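Agrin (PDB 1PZ7) is a basal lamina protein whose laminin G-like domain binds calcium, its function being modulated by alternative splicing and by that ion. Local coordinates at residues Q88-L93 against P97-S102. Sequence-based numbering, arbitrary orientation.
With CA (calcium ion), chain C.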
loop_
_atom_site.group_PDB
_atom_site.type_symbol
_atom_site.label_atom_id
_atom_site.label_comp_id
_atom_site.label_asym_id
_atom_site.label_seq_id
_atom_site.Cartn_x
_atom_site.Cartn_y
_atom_site.Cartn_z
ATOM N N GLN A 88 9.170 1.399 2.226
ATOM C CA GLN A 88 9.209 2.745 1.709
ATOM C C GLN A 88 7.883 3.080 1.061
ATOM O O GLN A 88 7.167 2.201 0.572
ATOM C CB GLN A 88 10.368 2.947 0.741
ATOM C CG GLN A 88 10.272 2.191 -0.558
ATOM C CD GLN A 88 11.420 2.533 -1.490
ATOM O OE1 GLN A 88 11.217 2.747 -2.689
ATOM N NE2 GLN A 88 12.623 2.602 -0.941
ATOM N N MET A 89 7.551 4.360 1.093
ATOM C CA MET A 89 6.363 4.868 0.447
ATOM C C MET A 89 6.818 5.679 -0.747
ATOM O O MET A 89 7.822 6.390 -0.688
ATOM C CB MET A 89 5.558 5.736 1.399
ATOM C CG MET A 89 4.319 6.314 0.760
ATOM S SD MET A 89 3.153 7.017 1.928
ATOM C CE MET A 89 4.143 8.294 2.656
ATOM N N MET A 90 6.078 5.561 -1.837
ATOM C CA MET A 90 6.383 6.270 -3.055
ATOM C C MET A 90 5.079 6.762 -3.646
ATOM O O MET A 90 4.092 6.041 -3.642
ATOM C CB MET A 90 7.079 5.313 -4.021
ATOM C CG MET A 90 7.499 5.899 -5.322
ATOM S SD MET A 90 8.584 4.720 -6.167
ATOM C CE MET A 90 9.471 5.828 -7.186
ATOM N N TYR A 91 5.059 8.003 -4.110
ATOM C CA TYR A 91 3.897 8.509 -4.821
ATOM C C TYR A 91 4.297 9.509 -5.885
ATOM O O TYR A 91 5.300 10.213 -5.763
ATOM C CB TYR A 91 2.827 9.091 -3.885
ATOM C CG TYR A 91 3.289 10.126 -2.880
ATOM C CD1 TYR A 91 3.275 11.489 -3.182
ATOM C CD2 TYR A 91 3.702 9.743 -1.614
ATOM C CE1 TYR A 91 3.679 12.435 -2.247
ATOM C CE2 TYR A 91 4.112 10.674 -0.680
ATOM C CZ TYR A 91 4.099 12.016 -0.996
ATOM O OH TYR A 91 4.512 12.916 -0.036
ATOM N N ASP A 92 3.516 9.517 -6.954
ATOM C CA ASP A 92 3.666 10.451 -8.057
ATOM C C ASP A 92 2.263 10.974 -8.290
ATOM O O ASP A 92 1.349 10.196 -8.553
ATOM C CB ASP A 92 4.210 9.756 -9.308
ATOM C CG ASP A 92 4.566 10.733 -10.419
ATOM O OD1 ASP A 92 5.309 10.344 -11.352
ATOM O OD2 ASP A 92 4.142 11.902 -10.436
ATOM N N LEU A 93 2.097 12.280 -8.138
ATOM C CA LEU A 93 0.803 12.941 -8.266
ATOM C C LEU A 93 0.692 13.677 -9.597
ATOM O O LEU A 93 -0.317 14.334 -9.863
ATOM C CB LEU A 93 0.633 13.953 -7.127
ATOM C CG LEU A 93 0.881 13.443 -5.707
ATOM C CD1 LEU A 93 0.708 14.569 -4.698
ATOM C CD2 LEU A 93 -0.059 12.300 -5.370
ATOM N N PRO A 97 7.760 11.461 -8.892
ATOM C CA PRO A 97 7.684 10.784 -7.597
ATOM C C PRO A 97 8.620 11.272 -6.501
ATOM O O PRO A 97 9.628 11.942 -6.735
ATOM C CB PRO A 97 8.035 9.328 -7.948
ATOM C CG PRO A 97 7.921 9.237 -9.413
ATOM C CD PRO A 97 8.328 10.580 -9.927
ATOM N N VAL A 98 8.234 10.915 -5.285
ATOM C CA VAL A 98 9.059 11.091 -4.110
ATOM C C VAL A 98 9.088 9.736 -3.418
ATOM O O VAL A 98 8.147 8.946 -3.541
ATOM C CB VAL A 98 8.509 12.170 -3.151
ATOM C CG1 VAL A 98 7.201 11.734 -2.532
ATOM C CG2 VAL A 98 9.523 12.507 -2.060
ATOM N N VAL A 99 10.176 9.464 -2.707
ATOM C CA VAL A 99 10.310 8.236 -1.942
ATOM C C VAL A 99 10.617 8.590 -0.492
ATOM O O VAL A 99 11.494 9.420 -0.220
ATOM C CB VAL A 99 11.452 7.353 -2.480
ATOM C CG1 VAL A 99 11.713 6.181 -1.550
ATOM C CG2 VAL A 99 11.132 6.867 -3.872
ATOM N N LEU A 100 9.879 7.975 0.426
ATOM C CA LEU A 100 10.109 8.124 1.858
ATOM C C LEU A 100 10.513 6.749 2.344
ATOM O O LEU A 100 9.734 5.808 2.233
ATOM C CB LEU A 100 8.846 8.594 2.572
ATOM C CG LEU A 100 8.496 10.073 2.403
ATOM C CD1 LEU A 100 8.054 10.400 1.004
ATOM C CD2 LEU A 100 7.410 10.467 3.376
ATOM N N ARG A 101 11.720 6.637 2.888
ATOM C CA ARG A 101 12.273 5.347 3.273
ATOM C C ARG A 101 12.459 5.190 4.774
ATOM O O ARG A 101 13.108 6.010 5.429
ATOM C CB ARG A 101 13.608 5.179 2.563
ATOM C CG ARG A 101 14.168 3.795 2.570
ATOM C CD ARG A 101 15.259 3.631 1.530
ATOM N NE ARG A 101 16.007 2.402 1.716
ATOM C CZ ARG A 101 15.580 1.205 1.352
ATOM N NH1 ARG A 101 16.340 0.148 1.575
ATOM N NH2 ARG A 101 14.398 1.058 0.771
ATOM N N SER A 102 11.870 4.124 5.304
ATOM C CA SER A 102 11.933 3.795 6.719
ATOM C C SER A 102 13.328 3.330 7.120
ATOM O O SER A 102 14.111 2.877 6.282
ATOM C CB SER A 102 10.924 2.680 7.019
ATOM O OG SER A 102 11.065 2.171 8.333
HETATM CA CA CA C . -2.624 14.223 -9.755
HETATM O O HOH W 1 -1.908 13.652 -12.394
HETATM O O HOH W 2 -3.080 16.546 -10.124
#
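Met89 with Leu100 and Tyr91 with Val98 form two hydrogen-bonded pairs of antiparallel strands, the Met90-Val99 non-hydrogen-bonded pair between them, with Leu100 N to Met89 O (2.8 Å, 171° at the hydrogen) shorter and straighter than Tyr91 N to Val98 O (3.3 Å, 152°). On the face carrying the four residues of the hydrogen-bonded pairs, Tyr91 CG sits between its own backbone N and carbonyl carbon (chi1 52°), which swings the ring alongside Val98. Val98 CG1 lies over one ring face, 3.6 Å from the centroid of the Tyr91 ring, as a CH-pi contact; the phenol OH is hydrogen-bonded to the backbone O of Arg121. Met89 runs beside Leu100, its bent tip bringing CE to 4.0 Å from Leu100 CD2. The two strands form the hairpin 86-92/98-103 at one border of a six-stranded antiparallel sheet in the laminin G-like beta sandwich, where 98-103 is an outermost strand and 77-83 flanks 86-92. On the reverse face the extended Met90 chain brings CE against both Val99 CG2 (3.8 Å) and Pro97 CB. At the turn, Asp92 OD1 lies 3.3 Å from Pro97 CD, while OD2 accepts a hydrogen bond from Gly94 N. Leu93 O binds the calcium ion at 2.3 Å, joined by Asp76, Gln143, Asp145 and two waters.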